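Local coordinates for tail spike protein gp49 (Pseudomonas phage LKA1, PDB 4RU4) that forms the trimeric tailspike of the phage and acts as a lyase that probably cleaves the O-specific polysaccharide of Pseudomonas during virus entry, at residues 234-239 with 259-264; 94-99 with 210-215; 271-276 with 284-289; 218-223 with 240-245; 293-298 with 316-321. All coordinates share one frame; numbering follows the deposited sequence. Where two conformers were deposited one is given.

Contact 1. Residues 234-239 with 259-264; sequences DDVTVT and SNISNI. With NA (sodium ion), chain Y; EDO (1,2-ethanediol), chain S.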
# COMPACT_ATOMS: atom_id res chain seq x y z
N ASP B 234 9.68 8.51 -19.27
CA ASP B 234 8.62 9.20 -18.54
C ASP B 234 7.67 9.84 -19.53
O ASP B 234 8.11 10.38 -20.56
CB ASP B 234 9.21 10.26 -17.61
CG ASP B 234 8.13 11.04 -16.86
OD1 ASP B 234 7.27 10.42 -16.20
OD2 ASP B 234 8.12 12.29 -16.97
N ASP B 235 6.37 9.73 -19.26
CA ASP B 235 5.37 10.43 -20.04
C ASP B 235 5.45 10.02 -21.52
O ASP B 235 5.36 10.86 -22.41
CB ASP B 235 5.58 11.95 -19.84
CG ASP B 235 4.49 12.80 -20.45
OD1 ASP B 235 3.33 12.33 -20.49
OD2 ASP B 235 4.79 13.94 -20.88
N VAL B 236 5.64 8.74 -21.81
CA VAL B 236 5.66 8.31 -23.21
C VAL B 236 4.41 7.54 -23.57
O VAL B 236 3.78 6.90 -22.71
CB VAL B 236 6.92 7.50 -23.64
CG1 VAL B 236 8.22 8.27 -23.32
CG2 VAL B 236 6.91 6.11 -23.03
N THR B 237 4.06 7.58 -24.84
CA THR B 237 3.00 6.75 -25.36
C THR B 237 3.63 5.81 -26.40
O THR B 237 4.32 6.26 -27.29
CB THR B 237 1.89 7.60 -26.00
OG1 THR B 237 1.35 8.47 -25.00
CG2 THR B 237 0.76 6.70 -26.52
N VAL B 238 3.42 4.50 -26.26
CA VAL B 238 4.01 3.58 -27.24
C VAL B 238 2.95 2.61 -27.71
O VAL B 238 2.26 2.00 -26.89
CB VAL B 238 5.17 2.78 -26.62
CG1 VAL B 238 5.79 1.84 -27.67
CG2 VAL B 238 6.25 3.74 -26.02
N THR B 239 2.80 2.45 -29.02
CA THR B 239 1.97 1.38 -29.54
C THR B 239 2.81 0.56 -30.49
O THR B 239 3.79 1.06 -31.07
CB THR B 239 0.71 1.89 -30.28
OG1 THR B 239 1.10 2.58 -31.48
CG2 THR B 239 -0.10 2.80 -29.37
N SER B 259 3.39 6.49 -18.16
CA SER B 259 3.42 6.15 -19.58
C SER B 259 2.26 5.24 -19.99
O SER B 259 1.72 4.51 -19.16
CB SER B 259 4.77 5.51 -19.95
OG SER B 259 5.81 6.43 -19.64
N ASN B 260 1.88 5.30 -21.25
CA ASN B 260 0.82 4.44 -21.78
C ASN B 260 1.42 3.56 -22.85
O ASN B 260 1.84 4.05 -23.89
CB ASN B 260 -0.35 5.26 -22.35
CG ASN B 260 -1.28 5.80 -21.25
OD1 ASN B 260 -0.84 6.03 -20.13
ND2 ASN B 260 -2.56 5.95 -21.57
N ILE B 261 1.45 2.27 -22.59
CA ILE B 261 2.10 1.32 -23.46
C ILE B 261 1.08 0.29 -23.93
O ILE B 261 0.36 -0.31 -23.11
CB ILE B 261 3.22 0.55 -22.73
CG1 ILE B 261 4.16 1.50 -21.95
CG2 ILE B 261 3.99 -0.32 -23.75
CD1 ILE B 261 4.81 2.59 -22.84
N SER B 262 0.99 0.09 -25.24
CA SER B 262 0.01 -0.86 -25.79
C SER B 262 0.63 -1.72 -26.88
O SER B 262 0.96 -1.22 -27.95
CB SER B 262 -1.21 -0.11 -26.37
OG SER B 262 -2.17 -1.00 -26.91
N ASN B 263 0.78 -3.02 -26.60
CA ASN B 263 1.31 -3.93 -27.61
C ASN B 263 0.27 -4.96 -28.05
O ASN B 263 -0.08 -5.87 -27.30
CB ASN B 263 2.62 -4.62 -27.13
CG ASN B 263 3.23 -5.52 -28.20
OD1 ASN B 263 2.87 -5.44 -29.37
ND2 ASN B 263 4.13 -6.41 -27.78
N ILE B 264 -0.22 -4.79 -29.29
CA ILE B 264 -1.25 -5.64 -29.86
C ILE B 264 -0.67 -7.03 -30.07
O ILE B 264 -1.42 -8.02 -30.09
CB ILE B 264 -1.74 -5.01 -31.20
CG1 ILE B 264 -2.61 -3.80 -30.87
CG2 ILE B 264 -2.47 -6.01 -32.11
CD1 ILE B 264 -2.76 -2.81 -32.02
NA NA Y . -3.48 0.02 -29.40
C1 EDO S . 1.18 8.72 -21.36
O1 EDO S . 0.69 8.92 -20.03
C2 EDO S . 0.85 9.93 -22.21
O2 EDO S . 1.19 11.09 -21.46
O HOH W 1 -2.72 0.80 -31.87

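Contact 2. Residues 94-99 with 210-215; sequences DGATSI and SIQIVG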
# COMPACT_ATOMS: atom_id res chain seq x y z
N ASP B 94 7.12 17.18 -27.09
CA ASP B 94 6.10 18.08 -26.55
C ASP B 94 4.90 17.30 -26.07
O ASP B 94 3.81 17.86 -25.88
CB ASP B 94 5.63 19.07 -27.63
CG ASP B 94 6.67 20.11 -27.94
OD1 ASP B 94 7.54 20.36 -27.08
OD2 ASP B 94 6.63 20.68 -29.05
N GLY B 95 5.08 15.99 -25.90
CA GLY B 95 3.99 15.13 -25.52
C GLY B 95 3.59 14.21 -26.66
O GLY B 95 4.38 13.91 -27.56
N ALA B 96 2.34 13.78 -26.63
CA ALA B 96 1.87 12.73 -27.54
C ALA B 96 1.83 13.20 -28.98
O ALA B 96 1.66 12.38 -29.88
CB ALA B 96 0.48 12.23 -27.09
N THR B 97 1.97 14.51 -29.21
CA THR B 97 1.98 15.04 -30.59
C THR B 97 3.37 15.00 -31.21
O THR B 97 3.53 15.31 -32.39
CB THR B 97 1.44 16.48 -30.67
OG1 THR B 97 2.10 17.27 -29.67
CG2 THR B 97 -0.07 16.52 -30.43
N SER B 98 4.37 14.63 -30.41
CA SER B 98 5.73 14.43 -30.92
C SER B 98 5.85 12.96 -31.29
O SER B 98 6.18 12.11 -30.43
CB SER B 98 6.78 14.83 -29.88
OG SER B 98 6.79 16.23 -29.64
N ILE B 99 5.53 12.65 -32.54
CA ILE B 99 5.36 11.27 -32.98
C ILE B 99 6.51 10.76 -33.82
O ILE B 99 6.90 11.40 -34.81
CB ILE B 99 4.06 11.14 -33.79
CG1 ILE B 99 2.86 11.36 -32.87
CG2 ILE B 99 3.96 9.79 -34.52
CD1 ILE B 99 1.60 11.78 -33.62
N SER B 210 8.06 12.23 -23.06
CA SER B 210 7.10 13.13 -23.69
C SER B 210 7.12 13.03 -25.19
O SER B 210 7.21 14.06 -25.88
CB SER B 210 7.42 14.55 -23.26
OG SER B 210 7.13 14.71 -21.88
N ILE B 211 7.07 11.79 -25.68
CA ILE B 211 6.98 11.51 -27.10
C ILE B 211 5.98 10.36 -27.28
O ILE B 211 5.58 9.70 -26.30
CB ILE B 211 8.34 11.09 -27.72
CG1 ILE B 211 8.90 9.84 -27.01
CG2 ILE B 211 9.36 12.24 -27.69
CD1 ILE B 211 9.95 9.05 -27.80
N GLN B 212 5.55 10.16 -28.51
CA GLN B 212 4.75 9.00 -28.87
C GLN B 212 5.46 8.22 -29.98
O GLN B 212 5.90 8.78 -30.98
CB GLN B 212 3.35 9.42 -29.31
CG GLN B 212 2.52 8.27 -29.93
CD GLN B 212 1.04 8.57 -30.07
OE1 GLN B 212 0.24 7.66 -30.21
NE2 GLN B 212 0.66 9.87 -30.06
N ILE B 213 5.61 6.92 -29.76
CA ILE B 213 6.12 6.02 -30.79
C ILE B 213 4.93 5.25 -31.33
O ILE B 213 4.24 4.57 -30.56
CB ILE B 213 7.14 5.06 -30.18
CG1 ILE B 213 8.42 5.81 -29.86
CG2 ILE B 213 7.43 3.85 -31.13
CD1 ILE B 213 9.36 5.00 -29.03
N VAL B 214 4.63 5.37 -32.63
CA VAL B 214 3.62 4.50 -33.22
C VAL B 214 4.39 3.46 -34.02
O VAL B 214 4.75 3.71 -35.19
CB VAL B 214 2.65 5.26 -34.11
CG1 VAL B 214 1.58 4.31 -34.70
CG2 VAL B 214 2.01 6.40 -33.31
N GLY B 215 4.67 2.33 -33.37
CA GLY B 215 5.64 1.37 -33.85
C GLY B 215 5.24 0.51 -35.05
O GLY B 215 6.08 0.17 -35.89

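Contact 3. Residues 271-276 with 284-289; sequences YGIIFG and DNCKVY. With EDO (1,2-ethanediol), chain T; EDO (1,2-ethanediol), chain U.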
# COMPACT_ATOMS: atom_id res chain seq x y z
N TYR B 271 4.85 -8.79 -25.07
CA TYR B 271 4.94 -8.04 -23.81
C TYR B 271 4.62 -6.56 -23.98
O TYR B 271 4.87 -5.97 -25.03
CB TYR B 271 6.36 -8.09 -23.27
CG TYR B 271 6.96 -9.46 -23.11
CD1 TYR B 271 6.45 -10.34 -22.19
CD2 TYR B 271 8.07 -9.85 -23.87
CE1 TYR B 271 7.01 -11.61 -22.00
CE2 TYR B 271 8.63 -11.12 -23.69
CZ TYR B 271 8.09 -11.99 -22.75
OH TYR B 271 8.61 -13.25 -22.55
N GLY B 272 4.14 -5.94 -22.91
CA GLY B 272 3.95 -4.48 -22.90
C GLY B 272 5.27 -3.85 -22.49
O GLY B 272 5.98 -3.29 -23.32
N ILE B 273 5.60 -3.95 -21.20
CA ILE B 273 6.91 -3.56 -20.66
C ILE B 273 7.57 -4.81 -20.10
O ILE B 273 6.95 -5.55 -19.32
CB ILE B 273 6.75 -2.56 -19.48
CG1 ILE B 273 5.94 -1.35 -19.91
CG2 ILE B 273 8.12 -2.09 -18.97
CD1 ILE B 273 5.31 -0.54 -18.69
N ILE B 274 8.81 -5.08 -20.50
CA ILE B 274 9.53 -6.21 -19.95
C ILE B 274 10.87 -5.79 -19.37
O ILE B 274 11.64 -5.01 -19.98
CB ILE B 274 9.69 -7.39 -20.95
CG1 ILE B 274 10.59 -8.47 -20.33
CG2 ILE B 274 10.24 -6.90 -22.30
CD1 ILE B 274 10.38 -9.84 -20.83
N PHE B 275 11.13 -6.30 -18.17
CA PHE B 275 12.41 -6.08 -17.49
C PHE B 275 13.17 -7.39 -17.58
O PHE B 275 12.81 -8.35 -16.89
CB PHE B 275 12.21 -5.69 -16.01
CG PHE B 275 11.57 -4.32 -15.81
CD1 PHE B 275 10.20 -4.15 -15.87
CD2 PHE B 275 12.35 -3.20 -15.54
CE1 PHE B 275 9.61 -2.90 -15.68
CE2 PHE B 275 11.77 -1.94 -15.34
CZ PHE B 275 10.38 -1.81 -15.43
N GLY B 276 14.18 -7.45 -18.46
CA GLY B 276 14.97 -8.66 -18.63
C GLY B 276 16.29 -8.50 -17.90
O GLY B 276 17.03 -7.53 -18.15
N ASP B 284 5.81 2.70 -12.75
CA ASP B 284 5.01 3.45 -11.82
C ASP B 284 4.02 4.31 -12.59
O ASP B 284 4.41 5.06 -13.51
CB ASP B 284 5.88 4.35 -10.93
CG ASP B 284 5.15 4.83 -9.69
OD1 ASP B 284 4.00 5.26 -9.79
OD2 ASP B 284 5.73 4.76 -8.57
N ASN B 285 2.76 4.19 -12.18
CA ASN B 285 1.70 5.01 -12.74
C ASN B 285 1.57 4.84 -14.25
O ASN B 285 1.39 5.83 -14.97
CB ASN B 285 1.93 6.48 -12.42
CG ASN B 285 0.66 7.29 -12.51
OD1 ASN B 285 -0.44 6.75 -12.31
ND2 ASN B 285 0.78 8.56 -12.86
N CYS B 286 1.66 3.60 -14.72
CA CYS B 286 1.52 3.32 -16.15
C CYS B 286 0.21 2.60 -16.47
O CYS B 286 -0.26 1.78 -15.67
CB CYS B 286 2.67 2.44 -16.64
SG CYS B 286 4.29 3.27 -16.62
N LYS B 287 -0.35 2.91 -17.65
CA LYS B 287 -1.50 2.16 -18.18
C LYS B 287 -0.98 1.29 -19.30
O LYS B 287 -0.35 1.80 -20.25
CB LYS B 287 -2.60 3.13 -18.69
CG LYS B 287 -3.85 2.42 -19.28
CD LYS B 287 -5.06 3.39 -19.41
CE LYS B 287 -6.24 2.71 -20.16
NZ LYS B 287 -5.93 2.64 -21.62
N VAL B 288 -1.17 -0.03 -19.19
CA VAL B 288 -0.50 -0.94 -20.09
C VAL B 288 -1.46 -2.02 -20.62
O VAL B 288 -2.27 -2.59 -19.86
CB VAL B 288 0.72 -1.61 -19.39
CG1 VAL B 288 1.52 -2.43 -20.39
CG2 VAL B 288 1.61 -0.56 -18.69
N TYR B 289 -1.38 -2.28 -21.92
CA TYR B 289 -2.03 -3.43 -22.55
C TYR B 289 -0.99 -4.21 -23.35
O TYR B 289 -0.18 -3.60 -24.03
CB TYR B 289 -3.16 -3.02 -23.52
CG TYR B 289 -3.64 -4.22 -24.31
CD1 TYR B 289 -4.54 -5.13 -23.76
CD2 TYR B 289 -3.12 -4.49 -25.58
CE1 TYR B 289 -4.95 -6.24 -24.47
CE2 TYR B 289 -3.51 -5.61 -26.29
CZ TYR B 289 -4.42 -6.49 -25.72
OH TYR B 289 -4.80 -7.59 -26.46
C1 EDO T . -2.50 1.75 -22.75
O1 EDO T . -3.35 2.91 -22.82
C2 EDO T . -3.25 0.55 -23.31
O2 EDO T . -4.43 0.24 -22.55
C1 EDO U . 12.56 -14.99 -20.05
O1 EDO U . 12.87 -16.33 -20.46
C2 EDO U . 12.08 -14.21 -21.26
O2 EDO U . 11.61 -12.93 -20.87

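Contact 4. Residues 218-223 with 240-245; sequences VPMNGL and LANNAG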
# COMPACT_ATOMS: atom_id res chain seq x y z
N VAL B 218 6.49 -3.94 -37.68
CA VAL B 218 7.85 -4.42 -37.99
C VAL B 218 8.86 -4.53 -36.82
O VAL B 218 9.52 -5.57 -36.67
CB VAL B 218 8.50 -3.63 -39.16
CG1 VAL B 218 9.91 -4.18 -39.44
CG2 VAL B 218 7.61 -3.72 -40.42
N PRO B 219 9.03 -3.45 -36.04
CA PRO B 219 10.05 -3.45 -34.97
C PRO B 219 9.77 -4.52 -33.94
O PRO B 219 8.61 -4.70 -33.64
CB PRO B 219 9.88 -2.07 -34.33
CG PRO B 219 9.22 -1.22 -35.41
CD PRO B 219 8.28 -2.18 -36.06
N MET B 220 10.78 -5.21 -33.41
CA MET B 220 10.55 -6.10 -32.28
C MET B 220 10.22 -5.31 -31.04
O MET B 220 9.37 -5.74 -30.25
CB MET B 220 11.78 -6.95 -31.96
CG MET B 220 12.20 -7.84 -33.10
SD MET B 220 12.92 -9.36 -32.47
CE MET B 220 14.26 -8.74 -31.46
N ASN B 221 10.92 -4.19 -30.84
CA ASN B 221 10.73 -3.39 -29.65
C ASN B 221 10.35 -1.98 -30.01
O ASN B 221 10.84 -1.44 -31.01
CB ASN B 221 12.04 -3.30 -28.87
CG ASN B 221 12.63 -4.65 -28.59
OD1 ASN B 221 11.97 -5.51 -27.99
ND2 ASN B 221 13.87 -4.86 -29.03
N GLY B 222 9.52 -1.36 -29.18
CA GLY B 222 9.27 0.06 -29.33
C GLY B 222 10.49 0.80 -28.84
O GLY B 222 11.10 1.56 -29.59
N LEU B 223 10.85 0.59 -27.58
CA LEU B 223 12.06 1.17 -27.02
C LEU B 223 12.89 0.07 -26.37
O LEU B 223 12.34 -0.72 -25.58
CB LEU B 223 11.70 2.24 -25.99
CG LEU B 223 12.77 2.71 -25.02
CD1 LEU B 223 13.94 3.38 -25.74
CD2 LEU B 223 12.13 3.67 -24.05
N LEU B 240 2.45 -0.70 -30.65
CA LEU B 240 3.27 -1.62 -31.41
C LEU B 240 2.39 -2.82 -31.67
O LEU B 240 1.37 -3.00 -30.99
CB LEU B 240 4.50 -2.05 -30.60
CG LEU B 240 5.55 -2.95 -31.28
CD1 LEU B 240 6.30 -2.16 -32.33
CD2 LEU B 240 6.51 -3.54 -30.27
N ALA B 241 2.77 -3.63 -32.65
CA ALA B 241 2.11 -4.91 -32.89
C ALA B 241 3.21 -5.91 -33.13
O ALA B 241 3.38 -6.41 -34.24
CB ALA B 241 1.21 -4.82 -34.11
N ASN B 242 3.99 -6.17 -32.09
CA ASN B 242 5.13 -7.06 -32.17
C ASN B 242 5.54 -7.60 -30.79
O ASN B 242 4.67 -7.98 -29.99
CB ASN B 242 6.30 -6.38 -32.90
CG ASN B 242 7.22 -7.39 -33.62
OD1 ASN B 242 8.01 -8.10 -32.98
ND2 ASN B 242 7.14 -7.43 -34.94
N ASN B 243 6.84 -7.64 -30.49
CA ASN B 243 7.29 -8.38 -29.31
C ASN B 243 7.27 -7.64 -27.97
O ASN B 243 6.83 -8.21 -26.98
CB ASN B 243 8.66 -9.02 -29.53
CG ASN B 243 8.91 -10.21 -28.59
OD1 ASN B 243 8.21 -11.22 -28.67
ND2 ASN B 243 9.87 -10.08 -27.71
N ALA B 244 7.75 -6.39 -27.92
CA ALA B 244 7.81 -5.66 -26.64
C ALA B 244 7.67 -4.17 -26.84
O ALA B 244 8.44 -3.58 -27.59
CB ALA B 244 9.12 -5.94 -25.91
N GLY B 245 6.69 -3.57 -26.18
CA GLY B 245 6.55 -2.13 -26.24
C GLY B 245 7.81 -1.45 -25.73
O GLY B 245 8.41 -0.65 -26.42
O HOH W 2 11.99 -8.27 -27.93

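Contact 5. Residues 293-298 with 316-321; sequences HAIATG and CTLRND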
# COMPACT_ATOMS: atom_id res chain seq x y z
N HIS B 293 1.45 -10.54 -21.87
CA HIS B 293 1.79 -10.03 -20.55
C HIS B 293 1.97 -8.53 -20.59
O HIS B 293 2.87 -8.06 -21.24
CB HIS B 293 3.11 -10.63 -20.09
CG HIS B 293 3.13 -12.12 -20.07
ND1 HIS B 293 2.03 -12.87 -19.68
CD2 HIS B 293 4.10 -13.00 -20.41
CE1 HIS B 293 2.35 -14.15 -19.75
NE2 HIS B 293 3.59 -14.26 -20.21
N ALA B 294 1.11 -7.80 -19.91
CA ALA B 294 1.20 -6.34 -19.92
C ALA B 294 2.56 -5.90 -19.39
O ALA B 294 3.24 -5.06 -19.98
CB ALA B 294 0.07 -5.71 -19.08
N ILE B 295 2.93 -6.42 -18.23
CA ILE B 295 4.27 -6.23 -17.71
C ILE B 295 4.83 -7.62 -17.44
O ILE B 295 4.09 -8.53 -17.01
CB ILE B 295 4.28 -5.36 -16.43
CG1 ILE B 295 3.72 -3.95 -16.74
CG2 ILE B 295 5.69 -5.29 -15.82
CD1 ILE B 295 3.79 -2.98 -15.52
N ALA B 296 6.12 -7.80 -17.72
CA ALA B 296 6.76 -9.08 -17.51
C ALA B 296 8.17 -8.86 -17.01
O ALA B 296 8.69 -7.74 -17.08
CB ALA B 296 6.81 -9.86 -18.81
N THR B 297 8.78 -9.91 -16.48
CA THR B 297 10.20 -9.90 -16.22
C THR B 297 10.77 -11.20 -16.78
O THR B 297 10.05 -12.20 -16.90
CB THR B 297 10.52 -9.76 -14.69
OG1 THR B 297 10.08 -10.94 -13.99
CG2 THR B 297 9.81 -8.53 -14.09
N GLY B 298 12.06 -11.23 -17.11
CA GLY B 298 12.63 -12.47 -17.60
C GLY B 298 14.05 -12.17 -17.99
O GLY B 298 14.83 -11.78 -17.13
N CYS B 316 -0.19 0.85 -11.30
CA CYS B 316 -0.50 0.65 -12.72
C CYS B 316 -1.86 -0.01 -12.94
O CYS B 316 -2.37 -0.69 -12.04
CB CYS B 316 0.55 -0.24 -13.39
SG CYS B 316 2.24 0.44 -13.40
N THR B 317 -2.42 0.18 -14.12
CA THR B 317 -3.56 -0.61 -14.59
C THR B 317 -3.08 -1.43 -15.78
O THR B 317 -2.50 -0.88 -16.74
CB THR B 317 -4.78 0.27 -15.01
OG1 THR B 317 -5.35 0.86 -13.85
CG2 THR B 317 -5.88 -0.58 -15.68
N LEU B 318 -3.28 -2.74 -15.71
CA LEU B 318 -2.76 -3.67 -16.70
C LEU B 318 -3.93 -4.47 -17.29
O LEU B 318 -4.83 -4.90 -16.56
CB LEU B 318 -1.75 -4.64 -16.05
CG LEU B 318 -0.65 -4.02 -15.16
CD1 LEU B 318 0.30 -5.15 -14.68
CD2 LEU B 318 0.13 -2.98 -15.91
N ARG B 319 -3.89 -4.66 -18.60
CA ARG B 319 -4.85 -5.49 -19.34
C ARG B 319 -4.13 -6.36 -20.36
O ARG B 319 -3.07 -5.98 -20.88
CB ARG B 319 -5.87 -4.63 -20.08
CG ARG B 319 -6.80 -3.80 -19.18
CD ARG B 319 -7.70 -2.85 -20.04
NE ARG B 319 -8.75 -2.21 -19.23
CZ ARG B 319 -8.61 -1.05 -18.59
NH1 ARG B 319 -7.45 -0.38 -18.63
NH2 ARG B 319 -9.63 -0.56 -17.89
N ASN B 320 -4.67 -7.56 -20.61
CA ASN B 320 -4.16 -8.41 -21.66
C ASN B 320 -5.31 -8.96 -22.51
O ASN B 320 -6.47 -8.61 -22.28
CB ASN B 320 -3.21 -9.52 -21.12
CG ASN B 320 -3.97 -10.74 -20.54
OD1 ASN B 320 -5.16 -10.67 -20.22
ND2 ASN B 320 -3.25 -11.86 -20.41
N ASP B 321 -4.99 -9.79 -23.49
CA ASP B 321 -5.99 -10.47 -24.29
C ASP B 321 -6.42 -11.71 -23.50
O ASP B 321 -5.65 -12.67 -23.36
CB ASP B 321 -5.35 -10.90 -25.62
CG ASP B 321 -6.31 -11.66 -26.54
OD1 ASP B 321 -7.43 -12.00 -26.12
OD2 ASP B 321 -5.94 -11.92 -27.71

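Contact 1. Residues 234-239 with 259-264
Two successive coils of a right-handed parallel beta-helix, the pectin lyase-like fold, meet here: strand 237-239 runs beside strand 260-263 in parallel, their axes 4.8 Å apart and 2° off the same direction. V236 O takes the N-H of N260, N260 O that of V238, and V238 O that of S262, 2.8 Å from its N. Ahead of the paired strands a side chain takes over: the V236 N-H points almost straight at S259 OG (3.2 Å, 172°). With OG turned anti to the carbonyl carbon (chi1 -59°), S259 sets its hydroxyl beside V236, just ahead of the strand, where it also bonds to T257 O. On the face bearing V238 and I261, the two side chains lie alongside each other, pointing the same way, and I261 CD1 rests 3.7 Å from V238 CG2. The other face carries T237, T239, N260 and S262. There N260 bonds through ND2 to D253 of the second subunit; in one of the two S262 conformers, OG lies 3.0 Å from a sodium ion. A 1,2-ethanediol, probably from the crystallisation liquor, reaches R232 of the second subunit. Regular backbone bonding thus joins the coils, while their side chains separate a buried aliphatic face from a polar one that meets the neighbouring subunit.

Contact 2. Residues 94-99 with 210-215
Q212 reaches across to the 95-98 turn with an extended side chain, its CG anti to the backbone N (chi1 171°). Q212 NE2 donates to A96 O at 2.7 Å, in the carbonyl plane and on a lone pair; A96 O in turn lies almost exactly in the amide plane of Q212, with the bond somewhat bent (146°). Beside it runs I99, pointing the same way, with CG1 3.9 Å from Q212 NE2; beyond, its CG2 branch touches V214 CG2 at 4.1 Å. The backbones of I99 and Q212 form a parallel bridge between strands 98-107 and 212-214, neighbours in the stacked coils of the beta-helix. The Q212 N-H points nearly straight (177°) at S98 O, 2.8 Å away. S210 closes the other end: its O accepts the N-H of G95 at 2.9 Å, from well above the carbonyl plane, while its OG bonds to D235. Between these grips G95 to S98 make a type I turn, closed by S98 N on G95 O. S98 OG accepts the N-H of D94 and also bonds to I72 O, tying the turn to the preceding coil. On the outer side A96 packs on V205 of the second subunit.

Contact 3. Residues 271-276 with 284-289
G272 sits where the chain turns a corner, and its bare alpha carbon lets a methyl of V288 come close: V288 CG1 lies 4.1 Å from G272 CA. The other branch of V288, CG2, meets I273 CD1 at 3.7 Å. These side chains cross at about a right angle, the valine reaching inward from strand 287-290 and the isoleucine coming from the wall around the corner. In I273 the CG1 branch stands anti to the carbonyl carbon (chi1 -55°) and continues extended, which carries CD1 to V288, with C286 SG 4.5 Å from that CD1. All of these residues are buried, and the contact between the segments is wholly apolar. I261 and I256 of the same coil also pack on I273, while L318 covers V288 from the coil after. On the outer side of strand 287-290, K287 NZ makes a salt bridge to E172 of the second subunit and donates to both oxygens of a 1,2-ethanediol; the ring of Y289 takes part in a cation-pi pair with R184 of that subunit. Inward aliphatic side chains from different walls, stacked coil upon coil, are the hallmark of the parallel beta-helix interior.

Contact 4. Residues 218-223 with 240-245
N242 lays its side chain across the peptide between P219 and M220. Both CB and CG of N242 lie 3.0 Å from P219 O, and its OD1 comes to 3.3 Å from M220 CA, while ND2 bonds to T217 O just before the segment. CG stands anti to the backbone N (chi1 -152°), and this lays the amide against P219 O and M220 CA; the M220 side chain crosses it at a slant. L240 spreads its two methyls along the same backbone, CD1 packing on P219 CB at 4.1 Å and CD2 lying 3.6 Å from M220 O. That oxygen takes the N-H of A244 at 2.9 Å and a weaker one from N243. Further along, G222 N donates to A244 O, in its carbonyl plane, and L223 N to G245 O, so the segments run parallel through the corners at G222 and G245, whose backbones pass close together. Water 2 joins the asparagines N221 and N243, donating to N221 OD1 and accepting from N243 ND2, each at 2.8 Å; N221 ND2 goes on to S110. N242 O accepts from N263 ND2 of the following coil. Backbone bonds therefore hold the corners of successive beta-helix coils in step, while asparagine amides and a bridging water satisfy polar groups where the strands give way to turns.

Contact 5. Residues 293-298 with 316-321
I295 CG1 and L318 CG both stand anti to the carbonyl carbon (chi1 -61° and -48°), and both side chains extend beyond, which brings the isoleucine arm against the leucine methyls from another wall at about a right angle. I295 CD1 touches L318 CD2 at 3.7 Å, and I295 CG1 lies almost as near to that methyl, so the isoleucine arm runs over the leucine fork. The same CD1 of I295 reaches towards C316 SG, 4.3 Å away. One residue earlier, at the corner of the chain, A294 points its CB at strand 317-320, meeting L318 CB at 3.7 Å and the carbonyl oxygen of R319 at 3.6 Å. Every residue that touches is buried, and the side-chain contact is aliphatic, apart from A294 CB against R319 O. R319 faces the other way, forming a salt bridge to D280 and a hydrogen bond to S185, both of the second subunit. In the parallel beta-helix V288 of strand 287-290, in the same coil as A294, packs on that alanine; Y340 of strand 338-341, in the coil after L318, packs on I295 and L318. Strand 296-298, which leads on from the corner, pairs with strand 271-276.

The five contacts sample consecutive coils of one beta-helix. Contact 2 adjoins contact 1 through neighbouring strands 212-214 and 237-240, where T239 O lies 2.8 Å from G215 N. Contact 1 passes to contact 3 by I261 O and Y289 N, 2.9 Å apart. Contact 4 continues the first coils round a corner, reaching contact 3 where Y271 N lies 2.8 Å from N243 O. Contacts 3 and 5, centres about 6 Å apart, share the interior; contacts 2 and 5 are separated by about 21 Å between centres. Contacts 1, 2, 3 and 5 also touch the second subunit. All lie away from the calcium site of G368 and D394.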